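Local coordinates for macrophage migration inhibitory factor (Oncomelania hupensis, PDB 6LR3), which belongs to the macrophage migration inhibitory factor family, small alpha/beta proteins that assemble as trimers, three copies making up the assembly here, at residues S14-F19 with I85-V90; A21-M26 with E81-E86; C57-V62 with R94-F99; E63-L68 with I100-L105. One frame throughout, in Å; residues are numbered along the deposited sequence.

Interaction 1. Residues S14-F19 with I85-V90; sequences SIPVFF and IEHLNV. Unlike the reference sequence in segment 85-90: Asn89 (reference Lys), Val90 (reference Ile).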
loop_
_atom_site.group_PDB
_atom_site.type_symbol
_atom_site.label_atom_id
_atom_site.label_comp_id
_atom_site.label_asym_id
_atom_site.label_seq_id
_atom_site.Cartn_x
_atom_site.Cartn_y
_atom_site.Cartn_z
ATOM N N SER B 14 -0.439 7.136 -21.870
ATOM C CA SER B 14 0.982 7.412 -22.201
ATOM C C SER B 14 1.839 6.158 -22.017
ATOM O O SER B 14 3.000 6.197 -22.418
ATOM C CB SER B 14 1.542 8.518 -21.375
ATOM O OG SER B 14 0.764 9.701 -21.527
ATOM N N ILE B 15 1.312 5.120 -21.383
ATOM C CA ILE B 15 2.118 3.943 -20.963
ATOM C C ILE B 15 1.962 2.837 -21.978
ATOM O O ILE B 15 0.857 2.472 -22.343
ATOM C CB ILE B 15 1.687 3.483 -19.563
ATOM C CG1 ILE B 15 1.814 4.629 -18.571
ATOM C CG2 ILE B 15 2.513 2.266 -19.132
ATOM C CD1 ILE B 15 1.382 4.279 -17.181
ATOM N N PRO B 16 3.072 2.230 -22.439
ATOM C CA PRO B 16 2.989 1.122 -23.372
ATOM C C PRO B 16 2.110 0.009 -22.823
ATOM O O PRO B 16 2.172 -0.301 -21.627
ATOM C CB PRO B 16 4.435 0.674 -23.535
ATOM C CG PRO B 16 5.202 1.916 -23.289
ATOM C CD PRO B 16 4.469 2.573 -22.156
ATOM N N VAL B 17 1.330 -0.599 -23.699
ATOM C CA VAL B 17 0.338 -1.626 -23.267
ATOM C C VAL B 17 1.075 -2.820 -22.647
ATOM O O VAL B 17 0.449 -3.500 -21.842
ATOM C CB VAL B 17 -0.532 -2.083 -24.461
ATOM C CG1 VAL B 17 -1.407 -0.942 -24.951
ATOM C CG2 VAL B 17 0.310 -2.633 -25.592
ATOM N N PHE B 18 2.351 -3.060 -23.008
ATOM C CA PHE B 18 3.095 -4.251 -22.540
ATOM C C PHE B 18 3.928 -3.909 -21.306
ATOM O O PHE B 18 4.671 -4.763 -20.860
ATOM C CB PHE B 18 3.927 -4.876 -23.651
ATOM C CG PHE B 18 5.018 -3.995 -24.176
ATOM C CD1 PHE B 18 4.786 -3.043 -25.150
ATOM C CD2 PHE B 18 6.317 -4.166 -23.709
ATOM C CE1 PHE B 18 5.842 -2.313 -25.672
ATOM C CE2 PHE B 18 7.352 -3.368 -24.178
ATOM C CZ PHE B 18 7.106 -2.455 -25.163
ATOM N N PHE B 19 3.776 -2.733 -20.730
ATOM C CA PHE B 19 4.575 -2.292 -19.552
ATOM C C PHE B 19 4.448 -3.315 -18.421
ATOM O O PHE B 19 5.484 -3.790 -17.938
ATOM C CB PHE B 19 4.141 -0.903 -19.090
ATOM C CG PHE B 19 4.836 -0.461 -17.833
ATOM C CD1 PHE B 19 6.195 -0.254 -17.760
ATOM C CD2 PHE B 19 4.108 -0.326 -16.684
ATOM C CE1 PHE B 19 6.795 0.173 -16.589
ATOM C CE2 PHE B 19 4.663 0.238 -15.541
ATOM C CZ PHE B 19 6.022 0.428 -15.485
ATOM N N ILE B 85 12.033 4.894 -16.966
ATOM C CA ILE B 85 12.532 5.998 -17.833
ATOM C C ILE B 85 12.047 5.724 -19.268
ATOM O O ILE B 85 11.462 6.608 -19.872
ATOM C CB ILE B 85 14.063 6.093 -17.722
ATOM C CG1 ILE B 85 14.493 6.627 -16.352
ATOM C CG2 ILE B 85 14.641 6.912 -18.872
ATOM C CD1 ILE B 85 15.936 6.313 -15.974
ATOM N N GLU B 86 12.235 4.502 -19.762
ATOM C CA GLU B 86 11.926 4.176 -21.172
ATOM C C GLU B 86 10.419 4.215 -21.392
ATOM O O GLU B 86 9.976 4.778 -22.398
ATOM C CB GLU B 86 12.516 2.802 -21.501
ATOM C CG GLU B 86 12.221 2.355 -22.896
ATOM C CD GLU B 86 13.326 1.434 -23.336
ATOM O OE1 GLU B 86 13.493 0.404 -22.630
ATOM O OE2 GLU B 86 14.050 1.800 -24.279
ATOM N N HIS B 87 9.645 3.609 -20.495
ATOM C CA HIS B 87 8.189 3.399 -20.700
ATOM C C HIS B 87 7.342 4.594 -20.231
ATOM O O HIS B 87 6.331 4.883 -20.874
ATOM C CB HIS B 87 7.718 2.160 -19.957
ATOM C CG HIS B 87 8.027 0.829 -20.548
ATOM N ND1 HIS B 87 6.961 0.086 -21.075
ATOM C CD2 HIS B 87 9.150 0.071 -20.692
ATOM C CE1 HIS B 87 7.445 -1.062 -21.535
ATOM N NE2 HIS B 87 8.788 -1.055 -21.377
ATOM N N LEU B 88 7.710 5.213 -19.112
ATOM C CA LEU B 88 6.905 6.285 -18.486
ATOM C C LEU B 88 7.461 7.664 -18.810
ATOM O O LEU B 88 6.796 8.637 -18.459
ATOM C CB LEU B 88 6.833 6.069 -16.973
ATOM C CG LEU B 88 6.399 4.664 -16.518
ATOM C CD1 LEU B 88 6.326 4.554 -15.035
ATOM C CD2 LEU B 88 5.075 4.292 -17.129
ATOM N N ASN B 89 8.655 7.750 -19.380
ATOM C CA ASN B 89 9.346 9.032 -19.650
ATOM C C ASN B 89 9.452 9.818 -18.351
ATOM O O ASN B 89 9.215 11.036 -18.351
ATOM C CB ASN B 89 8.616 9.802 -20.746
ATOM C CG ASN B 89 8.752 9.083 -22.065
ATOM O OD1 ASN B 89 9.872 8.874 -22.528
ATOM N ND2 ASN B 89 7.643 8.770 -22.704
ATOM N N VAL B 90 9.795 9.130 -17.268
ATOM C CA VAL B 90 10.071 9.781 -15.973
ATOM C C VAL B 90 11.583 9.888 -15.857
ATOM O O VAL B 90 12.298 8.940 -16.241
ATOM C CB VAL B 90 9.433 8.964 -14.842
ATOM C CG1 VAL B 90 9.741 9.522 -13.484
ATOM C CG2 VAL B 90 7.921 8.953 -14.986
HETATM O O HOH W 1 4.843 7.283 -21.112
#

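Interaction 2. Residues A21-M26 with E81-E86; sequences AALTNM and EDMFIE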
loop_
_atom_site.group_PDB
_atom_site.type_symbol
_atom_site.label_atom_id
_atom_site.label_comp_id
_atom_site.label_asym_id
_atom_site.label_seq_id
_atom_site.Cartn_x
_atom_site.Cartn_y
_atom_site.Cartn_z
ATOM N N ALA B 21 3.450 -6.475 -18.420
ATOM C CA ALA B 21 4.027 -7.749 -18.905
ATOM C C ALA B 21 5.542 -7.676 -18.858
ATOM O O ALA B 21 6.188 -8.638 -18.414
ATOM C CB ALA B 21 3.534 -8.043 -20.306
ATOM N N ALA B 22 6.127 -6.570 -19.310
ATOM C CA ALA B 22 7.595 -6.419 -19.382
ATOM C C ALA B 22 8.145 -6.391 -17.963
ATOM O O ALA B 22 9.174 -7.043 -17.702
ATOM C CB ALA B 22 7.986 -5.177 -20.159
ATOM N N LEU B 23 7.483 -5.661 -17.074
ATOM C CA LEU B 23 7.915 -5.559 -15.667
ATOM C C LEU B 23 7.771 -6.909 -15.005
ATOM O O LEU B 23 8.683 -7.295 -14.268
ATOM C CB LEU B 23 7.094 -4.454 -14.994
ATOM C CG LEU B 23 7.502 -4.075 -13.589
ATOM C CD1 LEU B 23 8.971 -3.753 -13.537
ATOM C CD2 LEU B 23 6.678 -2.883 -13.143
ATOM N N THR B 24 6.676 -7.629 -15.277
ATOM C CA THR B 24 6.465 -8.993 -14.766
ATOM C C THR B 24 7.667 -9.848 -15.144
ATOM O O THR B 24 8.236 -10.496 -14.268
ATOM C CB THR B 24 5.185 -9.627 -15.322
ATOM O OG1 THR B 24 4.058 -8.900 -14.821
ATOM C CG2 THR B 24 5.055 -11.065 -14.900
ATOM N N ASN B 25 8.018 -9.858 -16.419
ATOM C CA ASN B 25 9.103 -10.729 -16.938
ATOM C C ASN B 25 10.425 -10.308 -16.297
ATOM O O ASN B 25 11.167 -11.171 -15.853
ATOM C CB ASN B 25 9.167 -10.672 -18.460
ATOM C CG ASN B 25 7.997 -11.434 -19.076
ATOM O OD1 ASN B 25 7.387 -12.255 -18.403
ATOM N ND2 ASN B 25 7.588 -11.065 -20.278
ATOM N N MET B 26 10.695 -9.024 -16.249
ATOM C CA MET B 26 12.000 -8.538 -15.775
ATOM C C MET B 26 12.144 -8.882 -14.294
ATOM O O MET B 26 13.224 -9.367 -13.892
ATOM C CB MET B 26 12.143 -7.028 -15.996
ATOM C CG MET B 26 13.545 -6.533 -15.760
ATOM S SD MET B 26 13.601 -4.726 -15.758
ATOM C CE MET B 26 12.947 -4.435 -14.116
ATOM N N GLU B 81 14.291 1.472 -12.708
ATOM C CA GLU B 81 14.420 2.876 -13.140
ATOM C C GLU B 81 14.551 2.901 -14.662
ATOM O O GLU B 81 13.867 3.699 -15.299
ATOM C CB GLU B 81 15.634 3.535 -12.509
ATOM C CG GLU B 81 15.415 3.894 -11.057
ATOM C CD GLU B 81 16.724 4.374 -10.421
ATOM O OE1 GLU B 81 17.790 4.225 -11.082
ATOM O OE2 GLU B 81 16.650 4.911 -9.300
ATOM N N ASP B 82 15.416 2.054 -15.214
ATOM C CA ASP B 82 15.651 2.088 -16.684
ATOM C C ASP B 82 14.323 1.833 -17.413
ATOM O O ASP B 82 14.052 2.509 -18.437
ATOM C CB ASP B 82 16.700 1.076 -17.111
ATOM C CG ASP B 82 18.113 1.425 -16.707
ATOM O OD1 ASP B 82 18.352 2.505 -16.170
ATOM O OD2 ASP B 82 18.962 0.580 -16.936
ATOM N N MET B 83 13.547 0.857 -16.941
ATOM C CA MET B 83 12.258 0.528 -17.581
ATOM C C MET B 83 11.287 1.695 -17.387
ATOM O O MET B 83 10.551 2.000 -18.308
ATOM C CB MET B 83 11.680 -0.769 -16.991
ATOM C CG MET B 83 10.487 -1.208 -17.731
ATOM S SD MET B 83 10.007 -2.874 -17.262
ATOM C CE MET B 83 11.337 -3.870 -17.906
ATOM N N PHE B 84 11.256 2.328 -16.219
ATOM C CA PHE B 84 10.343 3.468 -15.958
ATOM C C PHE B 84 10.732 4.641 -16.829
ATOM O O PHE B 84 9.864 5.333 -17.330
ATOM C CB PHE B 84 10.390 3.895 -14.490
ATOM C CG PHE B 84 9.892 2.863 -13.512
ATOM C CD1 PHE B 84 9.090 1.802 -13.894
ATOM C CD2 PHE B 84 10.241 2.974 -12.177
ATOM C CE1 PHE B 84 8.666 0.865 -12.954
ATOM C CE2 PHE B 84 9.788 2.059 -11.240
ATOM C CZ PHE B 84 8.961 1.040 -11.621
ATOM N N ILE B 85 12.033 4.894 -16.966
ATOM C CA ILE B 85 12.532 5.998 -17.833
ATOM C C ILE B 85 12.047 5.724 -19.268
ATOM O O ILE B 85 11.462 6.608 -19.872
ATOM C CB ILE B 85 14.063 6.093 -17.722
ATOM C CG1 ILE B 85 14.493 6.627 -16.352
ATOM C CG2 ILE B 85 14.641 6.912 -18.872
ATOM C CD1 ILE B 85 15.936 6.313 -15.974
ATOM N N GLU B 86 12.235 4.502 -19.762
ATOM C CA GLU B 86 11.926 4.176 -21.172
ATOM C C GLU B 86 10.419 4.215 -21.392
ATOM O O GLU B 86 9.976 4.778 -22.398
ATOM C CB GLU B 86 12.516 2.802 -21.501
ATOM C CG GLU B 86 12.221 2.355 -22.896
ATOM C CD GLU B 86 13.326 1.434 -23.336
ATOM O OE1 GLU B 86 13.493 0.404 -22.630
ATOM O OE2 GLU B 86 14.050 1.800 -24.279
#

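Interaction 3. Residues C57-V62 with R94-F99; sequences CVFATV and RIVIRF. With SO4 (sulfate ion), chain M.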
loop_
_atom_site.group_PDB
_atom_site.type_symbol
_atom_site.label_atom_id
_atom_site.label_comp_id
_atom_site.label_asym_id
_atom_site.label_seq_id
_atom_site.Cartn_x
_atom_site.Cartn_y
_atom_site.Cartn_z
ATOM N N CYS B 57 6.487 11.489 -12.053
ATOM C CA CYS B 57 7.199 10.825 -10.962
ATOM C C CYS B 57 6.668 9.403 -10.797
ATOM O O CYS B 57 5.608 9.068 -11.312
ATOM C CB CYS B 57 7.079 11.613 -9.657
ATOM S SG CYS B 57 5.427 11.604 -8.933
ATOM N N VAL B 58 7.439 8.602 -10.094
ATOM C CA VAL B 58 7.060 7.203 -9.728
ATOM C C VAL B 58 7.487 6.957 -8.296
ATOM O O VAL B 58 8.644 7.197 -7.967
ATOM C CB VAL B 58 7.754 6.155 -10.619
ATOM C CG1 VAL B 58 7.390 4.756 -10.146
ATOM C CG2 VAL B 58 7.451 6.362 -12.088
ATOM N N PHE B 59 6.577 6.404 -7.513
ATOM C CA PHE B 59 6.909 5.682 -6.276
ATOM C C PHE B 59 6.468 4.253 -6.494
ATOM O O PHE B 59 5.276 4.005 -6.712
ATOM C CB PHE B 59 6.231 6.292 -5.051
ATOM C CG PHE B 59 6.459 5.456 -3.825
ATOM C CD1 PHE B 59 7.742 5.182 -3.410
ATOM C CD2 PHE B 59 5.403 4.937 -3.091
ATOM C CE1 PHE B 59 7.984 4.388 -2.304
ATOM C CE2 PHE B 59 5.637 4.152 -1.975
ATOM C CZ PHE B 59 6.936 3.882 -1.581
ATOM N N ALA B 60 7.414 3.322 -6.450
ATOM C CA ALA B 60 7.101 1.904 -6.675
ATOM C C ALA B 60 7.505 1.103 -5.438
ATOM O O ALA B 60 8.422 1.544 -4.714
ATOM C CB ALA B 60 7.781 1.394 -7.912
ATOM N N THR B 61 6.857 -0.029 -5.234
ATOM C CA THR B 61 7.206 -0.954 -4.148
ATOM C C THR B 61 7.374 -2.360 -4.730
ATOM O O THR B 61 6.667 -2.755 -5.663
ATOM C CB THR B 61 6.217 -0.897 -2.983
ATOM O OG1 THR B 61 4.946 -1.379 -3.402
ATOM C CG2 THR B 61 6.068 0.501 -2.421
ATOM N N VAL B 62 8.272 -3.101 -4.107
ATOM C CA VAL B 62 8.563 -4.503 -4.438
ATOM C C VAL B 62 8.402 -5.311 -3.167
ATOM O O VAL B 62 9.187 -5.138 -2.277
ATOM C CB VAL B 62 9.970 -4.659 -5.022
ATOM C CG1 VAL B 62 10.276 -6.116 -5.307
ATOM C CG2 VAL B 62 10.139 -3.782 -6.267
ATOM N N ARG B 94 13.212 11.384 -10.476
ATOM C CA ARG B 94 11.794 11.458 -10.080
ATOM C C ARG B 94 11.286 10.053 -9.744
ATOM O O ARG B 94 10.051 9.827 -9.787
ATOM C CB ARG B 94 10.972 12.132 -11.169
ATOM C CG ARG B 94 11.332 13.594 -11.367
ATOM C CD ARG B 94 10.810 14.475 -10.259
ATOM N NE ARG B 94 9.361 14.625 -10.353
ATOM C CZ ARG B 94 8.650 15.395 -9.541
ATOM N NH1 ARG B 94 9.243 16.068 -8.579
ATOM N NH2 ARG B 94 7.340 15.469 -9.667
ATOM N N ILE B 95 12.196 9.133 -9.436
ATOM C CA ILE B 95 11.822 7.716 -9.133
ATOM C C ILE B 95 12.343 7.339 -7.750
ATOM O O ILE B 95 13.532 7.461 -7.513
ATOM C CB ILE B 95 12.364 6.745 -10.195
ATOM C CG1 ILE B 95 11.890 7.128 -11.589
ATOM C CG2 ILE B 95 12.007 5.313 -9.849
ATOM C CD1 ILE B 95 12.643 6.427 -12.710
ATOM N N VAL B 96 11.446 6.801 -6.933
ATOM C CA VAL B 96 11.794 6.197 -5.628
ATOM C C VAL B 96 11.169 4.805 -5.601
ATOM O O VAL B 96 10.023 4.649 -6.001
ATOM C CB VAL B 96 11.321 7.065 -4.462
ATOM C CG1 VAL B 96 11.414 6.334 -3.132
ATOM C CG2 VAL B 96 12.115 8.360 -4.414
ATOM N N ILE B 97 11.911 3.826 -5.146
ATOM C CA ILE B 97 11.445 2.416 -5.057
ATOM C C ILE B 97 11.727 1.906 -3.648
ATOM O O ILE B 97 12.843 2.036 -3.176
ATOM C CB ILE B 97 12.102 1.524 -6.125
ATOM C CG1 ILE B 97 11.960 2.095 -7.534
ATOM C CG2 ILE B 97 11.549 0.117 -6.002
ATOM C CD1 ILE B 97 12.912 1.496 -8.553
ATOM N N ARG B 98 10.721 1.339 -3.008
ATOM C CA ARG B 98 10.868 0.711 -1.689
ATOM C C ARG B 98 10.782 -0.800 -1.876
ATOM O O ARG B 98 9.856 -1.307 -2.509
ATOM C CB ARG B 98 9.803 1.200 -0.724
ATOM C CG ARG B 98 9.858 0.544 0.636
ATOM C CD ARG B 98 8.801 1.105 1.549
ATOM N NE ARG B 98 8.718 0.200 2.668
ATOM C CZ ARG B 98 7.627 -0.152 3.303
ATOM N NH1 ARG B 98 6.463 0.408 3.033
ATOM N NH2 ARG B 98 7.704 -1.097 4.231
ATOM N N PHE B 99 11.747 -1.492 -1.287
ATOM C CA PHE B 99 11.845 -2.962 -1.263
ATOM C C PHE B 99 11.312 -3.421 0.096
ATOM O O PHE B 99 11.772 -2.959 1.122
ATOM C CB PHE B 99 13.280 -3.367 -1.566
ATOM C CG PHE B 99 13.705 -2.945 -2.951
ATOM C CD1 PHE B 99 13.484 -3.787 -4.024
ATOM C CD2 PHE B 99 14.243 -1.694 -3.181
ATOM C CE1 PHE B 99 13.839 -3.390 -5.310
ATOM C CE2 PHE B 99 14.590 -1.306 -4.468
ATOM C CZ PHE B 99 14.383 -2.152 -5.524
HETATM S S SO4 M . 3.884 -2.020 4.150
HETATM O O1 SO4 M . 4.137 -0.638 3.827
HETATM O O2 SO4 M . 2.489 -2.160 4.545
HETATM O O3 SO4 M . 4.722 -2.436 5.178
HETATM O O4 SO4 M . 4.078 -2.791 2.963
#

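Interaction 4. Residues E63-L68 with I100-L105; sequences ECIGRL and IPVPAL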
loop_
_atom_site.group_PDB
_atom_site.type_symbol
_atom_site.label_atom_id
_atom_site.label_comp_id
_atom_site.label_asym_id
_atom_site.label_seq_id
_atom_site.Cartn_x
_atom_site.Cartn_y
_atom_site.Cartn_z
ATOM N N GLU B 63 7.318 -6.067 -3.068
ATOM C CA GLU B 63 7.031 -6.972 -1.937
ATOM C C GLU B 63 7.491 -8.365 -2.358
ATOM O O GLU B 63 7.055 -8.857 -3.401
ATOM C CB GLU B 63 5.560 -6.938 -1.567
ATOM C CG GLU B 63 5.108 -5.612 -0.971
ATOM C CD GLU B 63 3.597 -5.458 -0.893
ATOM O OE1 GLU B 63 3.023 -5.000 -1.890
ATOM O OE2 GLU B 63 2.997 -5.869 0.147
ATOM N N CYS B 64 8.351 -8.982 -1.576
ATOM C CA CYS B 64 8.901 -10.307 -1.930
ATOM C C CYS B 64 9.254 -11.078 -0.664
ATOM O O CYS B 64 9.761 -10.472 0.280
ATOM C CB CYS B 64 10.120 -10.157 -2.825
ATOM S SG CYS B 64 10.633 -11.718 -3.591
ATOM N N ILE B 65 8.971 -12.370 -0.674
ATOM C CA ILE B 65 9.443 -13.318 0.351
ATOM C C ILE B 65 10.881 -13.688 -0.037
ATOM O O ILE B 65 11.066 -14.250 -1.132
ATOM C CB ILE B 65 8.533 -14.552 0.435
ATOM C CG1 ILE B 65 7.083 -14.151 0.734
ATOM C CG2 ILE B 65 9.080 -15.522 1.506
ATOM C CD1 ILE B 65 6.099 -15.312 0.509
ATOM N N GLY B 66 11.848 -13.346 0.800
ATOM C CA GLY B 66 13.281 -13.495 0.490
ATOM C C GLY B 66 13.734 -12.565 -0.622
ATOM O O GLY B 66 12.997 -11.651 -0.975
ATOM N N ARG B 67 14.938 -12.809 -1.144
ATOM C CA ARG B 67 15.505 -12.205 -2.375
ATOM C C ARG B 67 15.951 -10.760 -2.190
ATOM O O ARG B 67 16.772 -10.328 -2.997
ATOM C CB ARG B 67 14.505 -12.262 -3.534
ATOM C CG ARG B 67 13.977 -13.655 -3.809
ATOM C CD ARG B 67 15.111 -14.575 -4.257
ATOM N NE ARG B 67 14.466 -15.717 -4.869
ATOM C CZ ARG B 67 14.076 -16.807 -4.226
ATOM N NH1 ARG B 67 14.307 -16.953 -2.932
ATOM N NH2 ARG B 67 13.426 -17.755 -4.880
ATOM N N LEU B 68 15.422 -10.015 -1.224
ATOM C CA LEU B 68 15.722 -8.582 -1.064
ATOM C C LEU B 68 16.897 -8.398 -0.106
ATOM O O LEU B 68 16.856 -8.873 1.041
ATOM C CB LEU B 68 14.482 -7.862 -0.559
ATOM C CG LEU B 68 13.244 -8.077 -1.409
ATOM C CD1 LEU B 68 12.081 -7.252 -0.841
ATOM C CD2 LEU B 68 13.505 -7.713 -2.852
ATOM N N ILE B 100 10.304 -4.284 0.073
ATOM C CA ILE B 100 9.521 -4.698 1.264
ATOM C C ILE B 100 9.647 -6.206 1.446
ATOM O O ILE B 100 9.014 -6.993 0.743
ATOM C CB ILE B 100 8.060 -4.255 1.148
ATOM C CG1 ILE B 100 7.940 -2.765 0.810
ATOM C CG2 ILE B 100 7.330 -4.631 2.435
ATOM C CD1 ILE B 100 6.528 -2.263 0.682
ATOM N N PRO B 101 10.451 -6.639 2.428
ATOM C CA PRO B 101 10.599 -8.059 2.738
ATOM C C PRO B 101 9.320 -8.568 3.388
ATOM O O PRO B 101 8.740 -7.868 4.211
ATOM C CB PRO B 101 11.765 -8.147 3.730
ATOM C CG PRO B 101 12.150 -6.711 4.088
ATOM C CD PRO B 101 11.300 -5.771 3.270
ATOM N N VAL B 102 8.833 -9.702 2.915
ATOM C CA VAL B 102 7.589 -10.322 3.435
ATOM C C VAL B 102 7.942 -11.643 4.094
ATOM O O VAL B 102 8.560 -12.479 3.461
ATOM C CB VAL B 102 6.577 -10.528 2.307
ATOM C CG1 VAL B 102 5.304 -11.183 2.853
ATOM C CG2 VAL B 102 6.303 -9.224 1.595
ATOM N N PRO B 103 7.575 -11.858 5.362
ATOM C CA PRO B 103 7.810 -13.155 5.992
ATOM C C PRO B 103 6.960 -14.258 5.357
ATOM O O PRO B 103 5.800 -14.070 5.136
ATOM C CB PRO B 103 7.410 -12.954 7.465
ATOM C CG PRO B 103 7.341 -11.451 7.625
ATOM C CD PRO B 103 6.911 -10.913 6.264
ATOM N N ALA B 104 7.579 -15.428 5.156
ATOM C CA ALA B 104 6.932 -16.611 4.546
ATOM C C ALA B 104 5.646 -16.960 5.309
ATOM O O ALA B 104 4.675 -17.321 4.659
ATOM C CB ALA B 104 7.896 -17.778 4.560
ATOM N N LEU B 105 5.636 -16.901 6.632
ATOM C CA LEU B 105 4.483 -17.346 7.438
ATOM C C LEU B 105 3.501 -16.189 7.628
ATOM O O LEU B 105 2.513 -16.395 8.333
ATOM C CB LEU B 105 4.957 -17.908 8.783
ATOM C CG LEU B 105 5.801 -19.179 8.648
ATOM C CD1 LEU B 105 6.195 -19.658 10.041
ATOM C CD2 LEU B 105 5.076 -20.265 7.936
HETATM O O HOH W 2 11.300 -12.142 3.420
#

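Interaction 1. Residues S14-F19 with I85-V90
An aromatic cluster of Phe18, Phe19 and His87 joins the loop ahead of helix 19-31 to the C-terminal end of helix 70-88. His87 gives most to the contact. Its imidazole sets an edge toward the face of Phe18 in an offset edge-to-face pair, the planes at 70° and the centroids 5.1 Å apart. The closest atoms of this pair, His87 CE1 and Phe18 CE2, are separated by 3.5 Å. Phe19 meets the same imidazole obliquely, and ND1 of His87 comes near the plane of the phenyl ring at its edge, 3.4 Å from Phe19 CD1. Pro16 closes in as well, its CG 3.4 Å from His87 ND1. In the MIF fold both helices pack on one face of the sheet, and a type I turn from Pro16 to Phe19 leads into helix 19-31, with Phe18 at the N-cap of that helix. Deeper down, Leu88 lays CD2 over the centre of one face of Phe19, and the same methyl lies 3.6 Å from Ile15 CG1. Phe19 CG stands opposite its own backbone N (chi1 175°), which carries the ring in under Leu88. A water bridges two backbone carbonyls, donating to His87 O at 2.8 Å and to Ser14 O at an unusually short distance.

Interaction 2. Residues A21-M26 with E81-E86
Met83 is the centre of this contact between the two antiparallel helices of the MIF fold, 19-31 and 70-88, which lie together on one face of the sheet. The segment axes run at 167° and come no nearer than 11.3 Å, a wide spacing that the long methionine side chain spans. Met83 is directed toward the other helix, CG anti to the backbone N (chi1 -173°); chi2 is extended too, and only the last torsion bends (chi3 -68°), turning the methyl along the surface of helix 19-31. Its sulfur reaches the backbone there, with Met83 SD 3.8 Å from Leu23 CA, and also meets the Leu23 branch, at 4.0 Å from Leu23 CD1. Ala22, also directed at the other helix, meets the sulfur with its CB, 4.2 Å from Met83 SD.

Leu23 has the second-largest share. Its CD2 comes to the edge of the Phe84 ring, near the ring plane and 4.2 Å from Phe84 CE1. Both residues also pack on Val6 of strand 3-8, which places this end of the contact against the sheet. Met26, one turn after Ala22, reaches toward Met83 tip to tip, its own chain bent at the last torsion. Met83 CE lies beside the Met26 chain, 3.8 Å from Met26 CB; its 3.2 Å to Met26 SD is unusually short, and the exact separation is doubtful.

Interaction 3. Residues C57-V62 with R94-F99
Val62 and Phe99 lie side by side and point the same way, Val62 CB 3.8 Å from Phe99 CD1. They belong to the closely packed, buried face of two neighbouring parallel strands, where Ala60 and Ile97 form the next pair and Val62 CG2 also touches Ile97 CG2. Helix 70-88 covers this face, Val62 packing on Met80. Between the strands five backbone hydrogen bonds alternate in direction, from Val58 N to Arg94 O at 2.9 Å through to Val62 N to Arg98 O. This is the pairing within a beta-alpha-beta unit, with helix 70-88 crossing over from strand 58-64 to strand 95-101, and the axes of the two strand segments are 18° from parallel.

The other face, bearing Phe59, Thr61 and Arg98, is looser at Arg98, which is partly exposed. Phe59 CE1 rests 4.0 Å from Arg98 CB, the phenyl and guanidinium planes only 14° apart, while the extended Arg98 chain takes its polar end away from the strand pair. Arg98 NH1 donates to sulfate O1 at 2.7 Å, in the guanidinium plane, and a weak bond of 3.4 Å joins Arg98 NH2 to sulfate O3. Arg98 of the second and third subunits also bind this sulfate; Arg98 NH1 forms a salt bridge to Glu63 of the second subunit too. An antiparallel strand of that subunit continues the sheet along Val96, Ile97 and Arg98.

Interaction 4. Residues E63-L68 with I100-L105
Glu63 and Ile100 run side by side in the same direction from adjacent parallel strands, their aliphatic parts in contact at 3.9 Å between Glu63 CG and Ile100 CB. The Glu63 chain stays extended beyond CG and delivers its carboxylate to Arg98 of the third subunit in a salt bridge. On the same strand pair Glu63 CB meets one methyl of Val102, at 4.0 Å from Val102 CG2.

Ile65 and Val102 are oriented differently. Ile65 CG1, anti to its carbonyl carbon (chi1 -57°), crosses Val102 at a slant, 4.0 Å from Val102 CB, while the other branch, CG2, packs on Ala104. Leu68, after the loop through Gly66, aims its CD1 methyl at the opposite backbone, 3.5 Å from Ile100 O, and touches Pro101 at its N and CD.

Two backbone bonds join the segments. Cys64 N donates to Ile100 O at 3.1 Å, and Val102 N donates to Cys64 O at 2.9 Å, the latter from 43° above the carbonyl plane. Beyond them direct pairing gives way to water, which accepts from Gly66 N and donates to Val102 O at 2.8 Å.

The contact continues the parallel pairing of strands 58-64 and 95-101 in the beta-alpha-beta unit. Leu68 packs on Asn73 and Met76 of helix 70-88, Glu63 lies against Val3 and Thr5 of strand 3-8, and Ile65 and Val102 both touch Cys107 of strand 107-109.

Helix 70-88 ties the first two interactions together: interactions 1 and 2 share Ile85 and Glu86, and their centres are 8 Å apart. Interactions 3 and 4 follow one another along strands 58-64 and 95-101, their centres 17 Å apart. The first segments come in the order 14-19, 21-26, 57-62, 63-68, and the second in the order 81-86, 85-90, 94-99, 100-105, so the contacts interleave. Phe84 bridges the layers, its ring packing on Val58 and Ala60 of interaction 3. Interactions 1 and 4 lie on opposite sides of the chain's centre, about 27 Å between centres. Interactions 2, 3 and 4 all meet neighbouring subunits of the trimer; interaction 1 touches none.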